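Local coordinates for protein diaminopimelate decarboxylase (Phaeodactylum tricornutum, PDB 7JPJ) that probably catalyses the pyridoxal-phosphate-dependent decarboxylation of diaminopimelate to lysine and works as an obligate dimer, at residues D79-S82 against G83-R87; N121-S124 against V125-E129; H178-V181 against T182-T185; D209-I212 against W213-A217. All coordinates share one frame; numbering follows the deposited sequence.

Overall arrangement
Four local contacts follow one another along the chain, all within the TIM-barrel domain that binds pyridoxal phosphate in this family, and none nests in or crosses another. Contact 1 turns strand 77-80 into helix 83-91, and contact 2 does the same for strand 119-122 and helix 125-134. Both strands belong to the parallel barrel sheet and both contacts touch the second subunit, their centres about 16 Å apart. Contact 3 closes the short turn between helices 178-182 and 185-192; it packs on contact 2 where Leu180 CD1 lies 3.9 Å from Val125 CG2. Contact 4, whose centre is about 24 Å from that of contact 3, starts helix 210-222, which links strands 196-201 and 232-234.

Contact 1: D79-S82 against G83-R87; sequences DASS and GFEVR
Glu85 turns its CG anti to its own carbonyl carbon (chi1 -74°) and runs on extended, which lays the carboxylate back over Ser81, while Ser82 sets OG between its backbone N and C (chi1 66°), where it meets the first amides of the helix. The two carry a strand-to-helix turn of the TIM barrel, in the beta-alpha-beta unit that opens with strand 77-80, and Ser82 is the N-cap of helix 83-91. Its OG accepts two weak bonds, from Phe84 N at 3.4 Å and Glu85 N at 3.5 Å; its stronger partner is the Asn405 carbonyl of the second subunit. Glu85 OE1 takes the N-H of Ser81 from above the carboxylate plane. A water that donates to Asp79 O and to Glu85 OE1 also accepts from Ser81 OG; the buried OE1 thus accepts from both Ser81 N and the water. An alanine at Glu85 would remove that oxygen and is likely to leave Ser81 N and the water without their shared acceptor, close to Lys60, the predicted cofactor lysine. Ala80 CB packs on Val86 CG2 at 3.6 Å, and Val86 N donates to Ser82 O within the carbonyl plane at 3.1 Å.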
ATOM      1  N   ASP A  79       5.883  20.313  -8.045  1.00 19.35           N
ATOM      2  CA  ASP A  79       7.092  19.513  -7.868  1.00 19.89           C
ATOM      3  C   ASP A  79       6.746  18.057  -8.172  1.00 19.21           C
ATOM      4  O   ASP A  79       5.981  17.428  -7.433  1.00 18.26           O
ATOM      5  CB  ASP A  79       7.647  19.665  -6.453  1.00 20.05           C
ATOM      6  CG  ASP A  79       8.480  18.465  -6.012  1.00 20.14           C
ATOM      7  OD1 ASP A  79       9.376  18.025  -6.775  1.00 20.57           O
ATOM      8  OD2 ASP A  79       8.240  17.962  -4.891  1.00 19.57           O
ATOM      9  N   ALA A  80       7.319  17.524  -9.249  1.00 19.56           N
ATOM     10  CA  ALA A  80       6.983  16.194  -9.738  1.00 18.65           C
ATOM     11  C   ALA A  80       8.026  15.174  -9.295  1.00 19.51           C
ATOM     12  O   ALA A  80       9.221  15.476  -9.239  1.00 20.69           O
ATOM     13  CB  ALA A  80       6.867  16.193 -11.262  1.00 18.29           C
ATOM     14  N   SER A  81       7.561  13.960  -8.993  1.00 19.53           N
ATOM     15  CA  SER A  81       8.415  12.896  -8.487  1.00 20.19           C
ATOM     16  C   SER A  81       8.852  11.907  -9.560  1.00 20.50           C
ATOM     17  O   SER A  81       9.669  11.026  -9.268  1.00 21.28           O
ATOM     18  CB  SER A  81       7.697  12.132  -7.372  1.00 18.84           C
ATOM     19  OG  SER A  81       7.547  12.941  -6.225  1.00 19.12           O
ATOM     20  N   SER A  82       8.321  12.014 -10.774  1.00 19.38           N
ATOM     21  CA  SER A  82       8.709  11.124 -11.858  1.00 19.49           C
ATOM     22  C   SER A  82       8.274  11.751 -13.170  1.00 19.14           C
ATOM     23  O   SER A  82       7.472  12.688 -13.195  1.00 19.03           O
ATOM     24  CB  SER A  82       8.092   9.727 -11.701  1.00 18.44           C
ATOM     25  OG  SER A  82       6.680   9.768 -11.827  1.00 18.03           O
ATOM     26  N   GLY A  83       8.817  11.219 -14.266  1.00 18.21           N
ATOM     27  CA  GLY A  83       8.402  11.675 -15.579  1.00 18.71           C
ATOM     28  C   GLY A  83       6.926  11.481 -15.840  1.00 18.37           C
ATOM     29  O   GLY A  83       6.352  12.184 -16.678  1.00 18.70           O
ATOM     30  N   PHE A  84       6.295  10.540 -15.132  1.00 19.58           N
ATOM     31  CA  PHE A  84       4.862  10.330 -15.286  1.00 18.67           C
ATOM     32  C   PHE A  84       4.069  11.469 -14.661  1.00 18.37           C
ATOM     33  O   PHE A  84       3.087  11.945 -15.246  1.00 18.51           O
ATOM     34  CB  PHE A  84       4.466   8.991 -14.671  1.00 18.25           C
ATOM     35  CG  PHE A  84       5.038   7.809 -15.392  1.00 18.59           C
ATOM     36  CD1 PHE A  84       4.376   7.260 -16.480  1.00 18.93           C
ATOM     37  CD2 PHE A  84       6.244   7.253 -14.992  1.00 18.91           C
ATOM     38  CE1 PHE A  84       4.902   6.174 -17.152  1.00 19.30           C
ATOM     39  CE2 PHE A  84       6.775   6.166 -15.662  1.00 19.16           C
ATOM     40  CZ  PHE A  84       6.101   5.628 -16.743  1.00 19.35           C
ATOM     41  N   GLU A  85       4.480  11.923 -13.475  1.00 18.63           N
ATOM     42  CA  GLU A  85       3.825  13.071 -12.860  1.00 18.38           C
ATOM     43  C   GLU A  85       4.020  14.332 -13.690  1.00 19.02           C
ATOM     44  O   GLU A  85       3.138  15.199 -13.717  1.00 18.64           O
ATOM     45  CB  GLU A  85       4.351  13.276 -11.440  1.00 18.97           C
ATOM     46  CG  GLU A  85       3.831  12.261 -10.437  1.00 18.17           C
ATOM     47  CD  GLU A  85       4.267  12.566  -9.017  1.00 18.65           C
ATOM     48  OE1 GLU A  85       5.107  13.473  -8.830  1.00 20.04           O
ATOM     49  OE2 GLU A  85       3.767  11.897  -8.087  1.00 17.73           O
ATOM     50  N   VAL A  86       5.162  14.456 -14.370  1.00 18.33           N
ATOM     51  CA  VAL A  86       5.375  15.593 -15.261  1.00 18.83           C
ATOM     52  C   VAL A  86       4.350  15.573 -16.386  1.00 18.51           C
ATOM     53  O   VAL A  86       3.669  16.570 -16.650  1.00 18.69           O
ATOM     54  CB  VAL A  86       6.811  15.589 -15.813  1.00 19.66           C
ATOM     55  CG1 VAL A  86       7.019  16.768 -16.752  1.00 20.14           C
ATOM     56  CG2 VAL A  86       7.821  15.616 -14.682  1.00 20.71           C
ATOM     57  N   ARG A  87       4.221  14.427 -17.060  1.00 20.29           N
ATOM     58  CA  ARG A  87       3.250  14.307 -18.143  1.00 20.53           C
ATOM     59  C   ARG A  87       1.821  14.391 -17.625  1.00 20.08           C
ATOM     60  O   ARG A  87       0.923  14.824 -18.356  1.00 20.42           O
ATOM     61  CB  ARG A  87       3.469  12.995 -18.897  1.00 20.74           C
ATOM     62  CG  ARG A  87       4.706  12.973 -19.784  1.00 21.64           C
ATOM     63  CD  ARG A  87       4.449  12.197 -21.072  1.00 22.39           C
ATOM     64  NE  ARG A  87       5.634  12.115 -21.922  1.00 23.28           N
ATOM     65  CZ  ARG A  87       5.900  12.952 -22.923  1.00 24.20           C
ATOM     66  NH1 ARG A  87       5.064  13.944 -23.202  1.00 24.26           N
ATOM     67  NH2 ARG A  87       7.002  12.797 -23.647  1.00 24.86           N
TER
HETATM   68  O   HOH W   1       5.561  14.871  -6.341  1.00 17.66           O

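Contact 2: N121-S124 against V125-E129; sequences NACS and VSQLE
Ser124 O is gripped by two amides of the helix that follows it: Leu128 N donates at 3.2 Å, nearly straight at 167°, and Gln127 N adds a weak, more bent bond. Ser124 is the N-cap of helix 125-134, with OG set between its backbone N and carbonyl carbon (chi1 67°), where it takes a second weak bond from Gln127 N at 3.4 Å. The firmer partner of that hydroxyl is OD2 of Asp297 of the second subunit, whose OD1 hydrogen-bonds Ser126 OG. Gln127 runs extended past the cap, its CG 3.5 Å from Ser124 OG, and its amide oxygen OE1 accepts from Cys123 N at 2.9 Å, the donor tilted 35° from the carbonyl plane. NE2 of the same amide donates to Thr103 O, which settles how the group is turned. Leu128 CD1 packs on Ala122 CB at 3.7 Å, at the end of strand 119-122. The turn thus closes one beta-to-alpha connection of the barrel with hydrogen bonds at both ends of a neutral amide. Held by the two serine hydroxyls, the Asp297 carboxylate sits at the N-terminal end of the helix, where the helix dipole would probably stabilise its charge in part.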
ATOM      1  N   ASN A 121      16.054  18.905 -11.555  1.00 21.03           N
ATOM      2  CA  ASN A 121      16.965  18.887 -10.416  1.00 21.96           C
ATOM      3  C   ASN A 121      17.688  17.545 -10.432  1.00 22.19           C
ATOM      4  O   ASN A 121      17.083  16.505 -10.154  1.00 22.01           O
ATOM      5  CB  ASN A 121      16.215  19.094  -9.102  1.00 22.42           C
ATOM      6  CG  ASN A 121      15.661  20.500  -8.957  1.00 22.64           C
ATOM      7  OD1 ASN A 121      16.148  21.441  -9.586  1.00 22.78           O
ATOM      8  ND2 ASN A 121      14.636  20.649  -8.126  1.00 22.84           N
ATOM      9  N   ALA A 122      18.974  17.569 -10.777  1.00 22.03           N
ATOM     10  CA  ALA A 122      19.773  16.352 -10.813  1.00 22.46           C
ATOM     11  C   ALA A 122      19.927  15.795  -9.403  1.00 23.77           C
ATOM     12  O   ALA A 122      20.387  16.499  -8.496  1.00 25.19           O
ATOM     13  CB  ALA A 122      21.138  16.634 -11.435  1.00 23.16           C
ATOM     14  N   CYS A 123      19.547  14.534  -9.214  1.00 23.91           N
ATOM     15  CA  CYS A 123      19.519  13.927  -7.892  1.00 26.33           C
ATOM     16  C   CYS A 123      20.627  12.907  -7.665  1.00 28.54           C
ATOM     17  O   CYS A 123      20.722  12.355  -6.565  1.00 31.39           O
ATOM     18  CB  CYS A 123      18.155  13.276  -7.645  1.00 25.80           C
ATOM     19  SG  CYS A 123      16.788  14.469  -7.579  1.00 23.84           S
ATOM     20  N   SER A 124      21.463  12.642  -8.664  1.00 23.40           N
ATOM     21  CA  SER A 124      22.615  11.767  -8.491  1.00 25.18           C
ATOM     22  C   SER A 124      23.653  12.134  -9.539  1.00 24.62           C
ATOM     23  O   SER A 124      23.374  12.869 -10.488  1.00 23.73           O
ATOM     24  CB  SER A 124      22.232  10.289  -8.601  1.00 25.54           C
ATOM     25  OG  SER A 124      21.822   9.960  -9.917  1.00 23.94           O
ATOM     26  N   VAL A 125      24.866  11.612  -9.348  1.00 24.14           N
ATOM     27  CA  VAL A 125      25.919  11.823 -10.336  1.00 24.92           C
ATOM     28  C   VAL A 125      25.492  11.273 -11.692  1.00 24.26           C
ATOM     29  O   VAL A 125      25.693  11.915 -12.729  1.00 24.26           O
ATOM     30  CB  VAL A 125      27.238  11.194  -9.849  1.00 26.84           C
ATOM     31  CG1 VAL A 125      28.263  11.144 -10.976  1.00 27.85           C
ATOM     32  CG2 VAL A 125      27.782  11.972  -8.659  1.00 27.91           C
ATOM     33  N   SER A 126      24.865  10.091 -11.697  1.00 24.90           N
ATOM     34  CA  SER A 126      24.439   9.465 -12.947  1.00 24.61           C
ATOM     35  C   SER A 126      23.474  10.354 -13.719  1.00 23.49           C
ATOM     36  O   SER A 126      23.552  10.442 -14.950  1.00 23.72           O
ATOM     37  CB  SER A 126      23.779   8.119 -12.654  1.00 25.39           C
ATOM     38  OG  SER A 126      24.347   7.522 -11.505  1.00 26.39           O
ATOM     39  N   GLN A 127      22.545  11.008 -13.018  1.00 24.93           N
ATOM     40  CA  GLN A 127      21.568  11.850 -13.700  1.00 23.89           C
ATOM     41  C   GLN A 127      22.220  13.098 -14.272  1.00 23.16           C
ATOM     42  O   GLN A 127      21.894  13.522 -15.387  1.00 23.16           O
ATOM     43  CB  GLN A 127      20.439  12.232 -12.746  1.00 22.95           C
ATOM     44  CG  GLN A 127      19.571  11.071 -12.323  1.00 23.47           C
ATOM     45  CD  GLN A 127      18.388  11.515 -11.493  1.00 22.50           C
ATOM     46  OE1 GLN A 127      18.306  12.672 -11.078  1.00 21.84           O
ATOM     47  NE2 GLN A 127      17.458  10.598 -11.250  1.00 22.63           N
ATOM     48  N   LEU A 128      23.136  13.705 -13.518  1.00 22.44           N
ATOM     49  CA  LEU A 128      23.846  14.874 -14.019  1.00 23.13           C
ATOM     50  C   LEU A 128      24.653  14.529 -15.264  1.00 24.22           C
ATOM     51  O   LEU A 128      24.660  15.287 -16.240  1.00 24.60           O
ATOM     52  CB  LEU A 128      24.753  15.437 -12.925  1.00 23.96           C
ATOM     53  CG  LEU A 128      25.266  16.864 -13.105  1.00 24.67           C
ATOM     54  CD1 LEU A 128      24.104  17.827 -13.261  1.00 23.67           C
ATOM     55  CD2 LEU A 128      26.142  17.258 -11.930  1.00 25.77           C
ATOM     56  N   GLU A 129      25.329  13.380 -15.254  1.00 25.28           N
ATOM     57  CA  GLU A 129      26.144  12.998 -16.402  1.00 26.65           C
ATOM     58  C   GLU A 129      25.280  12.717 -17.625  1.00 26.44           C
ATOM     59  O   GLU A 129      25.644  13.094 -18.745  1.00 27.38           O
ATOM     60  CB  GLU A 129      27.003  11.784 -16.056  1.00 27.68           C
ATOM     61  CG  GLU A 129      28.155  12.094 -15.114  1.00 28.86           C
ATOM     62  CD  GLU A 129      28.891  10.846 -14.668  1.00 30.21           C
ATOM     63  OE1 GLU A 129      28.309   9.744 -14.772  1.00 29.82           O
ATOM     64  OE2 GLU A 129      30.050  10.966 -14.218  1.00 31.67           O
TER

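Contact 3: H178-V181 against T182-T185; sequences HELV and TDGT
Helix 178-182 runs out through two successive backbone bonds, Thr182 N to His178 O at 3.2 Å in the carbonyl plane and Asp183 N to Glu179 O at 3.0 Å, before Gly184 turns the chain with a positive phi of 99°. His178 O is shared, since Val181 N donates to it as well. Thr182 places OG1 between its backbone N and carbonyl carbon (chi1 60°), which lets the hydroxyl make a weak bond back to Glu179 O at 3.5 Å. Asp183 has a similar first torsion, and its carboxylate lies over the last carbonyls of the helix, Glu179 O and Leu180 O; OD1 accepts from Thr185 N at 3.0 Å and Thr185 OG1 at 3.1 Å, both donors coming from one face of the carboxylate plane. These two bonds would together limit the rotation of the acid and the hydroxyl. Across the turn Leu180 and Thr185 lie obliquely against each other, CD2 of the leucine 3.8 Å from Thr185 CB. The buried Val181 packs on Val186 of the following helix. Glycine at the bend suits the left-handed backbone, where a CB would press on the carbonyl oxygen of Asp183. An Asx turn at Asp183, leading straight into helix 185-192, marks this tight helix-to-helix connection at the barrel surface.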
ATOM      1  N   HIS A 178      27.228  15.153  -0.018  1.00 28.37           N
ATOM      2  CA  HIS A 178      27.829  16.483   0.053  1.00 28.70           C
ATOM      3  C   HIS A 178      29.328  16.453  -0.210  1.00 28.92           C
ATOM      4  O   HIS A 178      29.884  17.432  -0.723  1.00 28.74           O
ATOM      5  CB  HIS A 178      27.551  17.115   1.415  1.00 29.26           C
ATOM      6  CG  HIS A 178      28.328  16.495   2.534  1.00 30.17           C
ATOM      7  ND1 HIS A 178      27.936  15.328   3.154  1.00 30.23           N
ATOM      8  CD2 HIS A 178      29.474  16.879   3.143  1.00 30.76           C
ATOM      9  CE1 HIS A 178      28.807  15.019   4.098  1.00 30.85           C
ATOM     10  NE2 HIS A 178      29.750  15.944   4.113  1.00 31.24           N
ATOM     11  N   GLU A 179      30.000  15.349   0.133  1.00 30.31           N
ATOM     12  CA  GLU A 179      31.446  15.284  -0.053  1.00 30.49           C
ATOM     13  C   GLU A 179      31.825  15.239  -1.525  1.00 29.76           C
ATOM     14  O   GLU A 179      32.927  15.661  -1.888  1.00 29.83           O
ATOM     15  CB  GLU A 179      32.024  14.077   0.680  1.00 30.88           C
ATOM     16  CG  GLU A 179      31.702  14.049   2.163  1.00 31.10           C
ATOM     17  CD  GLU A 179      32.800  13.403   2.985  1.00 32.27           C
ATOM     18  OE1 GLU A 179      33.021  13.851   4.132  1.00 33.26           O
ATOM     19  OE2 GLU A 179      33.436  12.447   2.487  1.00 32.16           O
ATOM     20  N   LEU A 180      30.936  14.736  -2.382  1.00 29.38           N
ATOM     21  CA  LEU A 180      31.170  14.799  -3.819  1.00 28.77           C
ATOM     22  C   LEU A 180      31.090  16.226  -4.348  1.00 28.63           C
ATOM     23  O   LEU A 180      31.676  16.521  -5.394  1.00 28.26           O
ATOM     24  CB  LEU A 180      30.169  13.904  -4.553  1.00 28.20           C
ATOM     25  CG  LEU A 180      30.339  12.403  -4.311  1.00 28.25           C
ATOM     26  CD1 LEU A 180      29.257  11.610  -5.030  1.00 27.73           C
ATOM     27  CD2 LEU A 180      31.727  11.955  -4.744  1.00 28.27           C
ATOM     28  N   VAL A 181      30.387  17.115  -3.649  1.00 29.06           N
ATOM     29  CA  VAL A 181      30.365  18.518  -4.043  1.00 28.74           C
ATOM     30  C   VAL A 181      31.663  19.209  -3.641  1.00 29.13           C
ATOM     31  O   VAL A 181      32.262  19.946  -4.432  1.00 28.99           O
ATOM     32  CB  VAL A 181      29.139  19.228  -3.438  1.00 28.59           C
ATOM     33  CG1 VAL A 181      29.107  20.685  -3.869  1.00 28.08           C
ATOM     34  CG2 VAL A 181      27.856  18.519  -3.845  1.00 28.05           C
ATOM     35  N   THR A 182      32.125  18.971  -2.412  1.00 29.29           N
ATOM     36  CA  THR A 182      33.261  19.718  -1.883  1.00 29.70           C
ATOM     37  C   THR A 182      34.610  19.151  -2.311  1.00 29.82           C
ATOM     38  O   THR A 182      35.616  19.864  -2.220  1.00 30.05           O
ATOM     39  CB  THR A 182      33.196  19.775  -0.354  1.00 30.53           C
ATOM     40  OG1 THR A 182      33.234  18.447   0.177  1.00 31.08           O
ATOM     41  CG2 THR A 182      31.916  20.463   0.099  1.00 30.40           C
ATOM     42  N   ASP A 183      34.666  17.901  -2.770  1.00 31.23           N
ATOM     43  CA  ASP A 183      35.928  17.328  -3.224  1.00 31.31           C
ATOM     44  C   ASP A 183      36.167  17.520  -4.717  1.00 30.70           C
ATOM     45  O   ASP A 183      37.193  17.058  -5.228  1.00 30.83           O
ATOM     46  CB  ASP A 183      36.012  15.836  -2.856  1.00 31.51           C
ATOM     47  CG  ASP A 183      35.112  14.948  -3.712  1.00 30.89           C
ATOM     48  OD1 ASP A 183      34.309  15.467  -4.517  1.00 30.36           O
ATOM     49  OD2 ASP A 183      35.209  13.708  -3.567  1.00 30.95           O
ATOM     50  N   GLY A 184      35.247  18.176  -5.424  1.00 29.78           N
ATOM     51  CA  GLY A 184      35.433  18.515  -6.818  1.00 29.32           C
ATOM     52  C   GLY A 184      34.761  17.587  -7.809  1.00 28.94           C
ATOM     53  O   GLY A 184      34.750  17.900  -9.006  1.00 28.66           O
ATOM     54  N   THR A 185      34.197  16.466  -7.350  1.00 28.31           N
ATOM     55  CA  THR A 185      33.594  15.502  -8.268  1.00 28.01           C
ATOM     56  C   THR A 185      32.478  16.138  -9.091  1.00 27.65           C
ATOM     57  O   THR A 185      32.460  16.029 -10.322  1.00 27.52           O
ATOM     58  CB  THR A 185      33.063  14.296  -7.489  1.00 28.08           C
ATOM     59  OG1 THR A 185      34.158  13.570  -6.915  1.00 28.38           O
ATOM     60  CG2 THR A 185      32.279  13.371  -8.411  1.00 27.79           C
TER

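Contact 4: D209-I212 against W213-A217; sequences DPEI and WQQVA
Asp209 meets Trp213 at the start of helix 210-222, the helix of a beta-alpha-beta unit of the TIM barrel. As N-cap, Asp209 takes Glu211 N on OD1 at 3.1 Å, well above the carboxylate plane, while its carbonyl oxygen receives both Ile212 N and Trp213 N, the latter at 3.3 Å and in the carbonyl plane. With CG of Trp213 anti to the carbonyl carbon (chi1 -75°), the ring swings back to the helix start, and CD1 at its edge meets Asp209 O. The indole also stacks with Tyr239, donates NE1 to Gly207 O and packs on Ile255 and Val259. Pro210, first in the helix, accepts Gln214 N on its carbonyl O at 3.1 Å and packs on Ile255 of helix 252-270. The side chains of Glu211 and Gln214 run alongside each other. An alanine in place of Trp213 would lose the stacked ring and would probably leave Tyr239 without its aromatic neighbour, Gly207 O without the indole N-H, and a gap against Ile255 and Val259. Ile212 closes the segment: its carbonyl oxygen accepts Val216 N at 2.9 Å, and Val216 CG2 sits 3.4 Å from the same Ile212 O.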
ATOM      1  N   ASP A 209      10.213  23.586  14.958  1.00 32.41           N
ATOM      2  CA  ASP A 209      11.151  24.427  15.688  1.00 33.16           C
ATOM      3  C   ASP A 209      11.754  25.450  14.740  1.00 32.51           C
ATOM      4  O   ASP A 209      12.409  25.061  13.764  1.00 32.14           O
ATOM      5  CB  ASP A 209      12.252  23.595  16.313  1.00 34.06           C
ATOM      6  CG  ASP A 209      13.261  24.442  17.079  1.00 34.87           C
ATOM      7  OD1 ASP A 209      12.956  25.616  17.384  1.00 34.82           O
ATOM      8  OD2 ASP A 209      14.358  23.930  17.387  1.00 35.72           O
ATOM      9  N   PRO A 210      11.563  26.748  14.978  1.00 31.16           N
ATOM     10  CA  PRO A 210      12.172  27.747  14.088  1.00 30.47           C
ATOM     11  C   PRO A 210      13.688  27.674  14.055  1.00 31.04           C
ATOM     12  O   PRO A 210      14.289  27.940  13.006  1.00 29.82           O
ATOM     13  CB  PRO A 210      11.678  29.080  14.669  1.00 32.01           C
ATOM     14  CG  PRO A 210      10.448  28.727  15.443  1.00 32.64           C
ATOM     15  CD  PRO A 210      10.703  27.364  16.003  1.00 32.91           C
ATOM     16  N   GLU A 211      14.328  27.312  15.169  1.00 35.61           N
ATOM     17  CA  GLU A 211      15.783  27.237  15.209  1.00 36.22           C
ATOM     18  C   GLU A 211      16.332  26.009  14.491  1.00 36.19           C
ATOM     19  O   GLU A 211      17.523  25.985  14.157  1.00 36.32           O
ATOM     20  CB  GLU A 211      16.269  27.265  16.662  1.00 38.39           C
ATOM     21  CG  GLU A 211      17.749  27.646  16.889  1.00 40.00           C
ATOM     22  CD  GLU A 211      18.226  28.923  16.184  1.00 40.06           C
ATOM     23  OE1 GLU A 211      19.438  29.219  16.289  1.00 41.35           O
ATOM     24  OE2 GLU A 211      17.417  29.663  15.579  1.00 38.83           O
ATOM     25  N   ILE A 212      15.503  24.992  14.246  1.00 32.83           N
ATOM     26  CA  ILE A 212      15.938  23.874  13.415  1.00 31.93           C
ATOM     27  C   ILE A 212      15.874  24.255  11.942  1.00 30.59           C
ATOM     28  O   ILE A 212      16.775  23.926  11.162  1.00 30.48           O
ATOM     29  CB  ILE A 212      15.096  22.619  13.719  1.00 31.91           C
ATOM     30  CG1 ILE A 212      15.423  22.071  15.112  1.00 33.48           C
ATOM     31  CG2 ILE A 212      15.308  21.547  12.650  1.00 31.13           C
ATOM     32  CD1 ILE A 212      16.905  21.960  15.405  1.00 34.71           C
ATOM     33  N   TRP A 213      14.818  24.972  11.546  1.00 30.32           N
ATOM     34  CA  TRP A 213      14.666  25.368  10.151  1.00 29.28           C
ATOM     35  C   TRP A 213      15.714  26.388   9.736  1.00 29.11           C
ATOM     36  O   TRP A 213      16.139  26.400   8.575  1.00 28.54           O
ATOM     37  CB  TRP A 213      13.259  25.915   9.914  1.00 28.50           C
ATOM     38  CG  TRP A 213      12.230  24.834   9.876  1.00 28.56           C
ATOM     39  CD1 TRP A 213      11.465  24.393  10.917  1.00 29.03           C
ATOM     40  CD2 TRP A 213      11.866  24.038   8.743  1.00 27.99           C
ATOM     41  NE1 TRP A 213      10.644  23.372  10.500  1.00 28.67           N
ATOM     42  CE2 TRP A 213      10.870  23.136   9.169  1.00 28.10           C
ATOM     43  CE3 TRP A 213      12.284  24.001   7.410  1.00 27.27           C
ATOM     44  CZ2 TRP A 213      10.284  22.212   8.308  1.00 27.48           C
ATOM     45  CZ3 TRP A 213      11.702  23.082   6.557  1.00 26.94           C
ATOM     46  CH2 TRP A 213      10.714  22.198   7.009  1.00 26.99           C
ATOM     47  N   GLN A 214      16.143  27.247  10.661  1.00 31.10           N
ATOM     48  CA  GLN A 214      17.217  28.183  10.345  1.00 31.05           C
ATOM     49  C   GLN A 214      18.529  27.446  10.102  1.00 31.50           C
ATOM     50  O   GLN A 214      19.290  27.801   9.194  1.00 31.07           O
ATOM     51  CB  GLN A 214      17.363  29.209  11.467  1.00 31.57           C
ATOM     52  CG  GLN A 214      18.500  30.191  11.253  1.00 31.60           C
ATOM     53  CD  GLN A 214      19.628  29.987  12.238  1.00 33.44           C
ATOM     54  OE1 GLN A 214      19.410  29.952  13.450  1.00 34.80           O
ATOM     55  NE2 GLN A 214      20.843  29.829  11.722  1.00 33.50           N
ATOM     56  N   GLN A 215      18.809  26.408  10.896  1.00 30.45           N
ATOM     57  CA  GLN A 215      19.992  25.593  10.643  1.00 30.98           C
ATOM     58  C   GLN A 215      19.864  24.803   9.350  1.00 30.33           C
ATOM     59  O   GLN A 215      20.867  24.566   8.668  1.00 30.35           O
ATOM     60  CB  GLN A 215      20.247  24.648  11.815  1.00 32.01           C
ATOM     61  CG  GLN A 215      21.149  25.233  12.878  1.00 32.91           C
ATOM     62  CD  GLN A 215      20.995  24.537  14.210  1.00 33.99           C
ATOM     63  OE1 GLN A 215      20.175  24.931  15.042  1.00 35.05           O
ATOM     64  NE2 GLN A 215      21.786  23.492  14.422  1.00 33.95           N
ATOM     65  N   VAL A 216      18.646  24.384   9.002  1.00 28.72           N
ATOM     66  CA  VAL A 216      18.418  23.746   7.709  1.00 28.06           C
ATOM     67  C   VAL A 216      18.801  24.695   6.580  1.00 27.26           C
ATOM     68  O   VAL A 216      19.490  24.313   5.627  1.00 27.27           O
ATOM     69  CB  VAL A 216      16.952  23.286   7.591  1.00 27.67           C
ATOM     70  CG1 VAL A 216      16.567  23.079   6.136  1.00 26.69           C
ATOM     71  CG2 VAL A 216      16.727  22.011   8.394  1.00 28.23           C
ATOM     72  N   ALA A 217      18.374  25.956   6.683  1.00 27.53           N
ATOM     73  CA  ALA A 217      18.639  26.922   5.621  1.00 26.52           C
ATOM     74  C   ALA A 217      20.122  27.262   5.536  1.00 26.97           C
ATOM     75  O   ALA A 217      20.696  27.301   4.442  1.00 26.50           O
ATOM     76  CB  ALA A 217      17.808  28.187   5.841  1.00 25.95           C
TER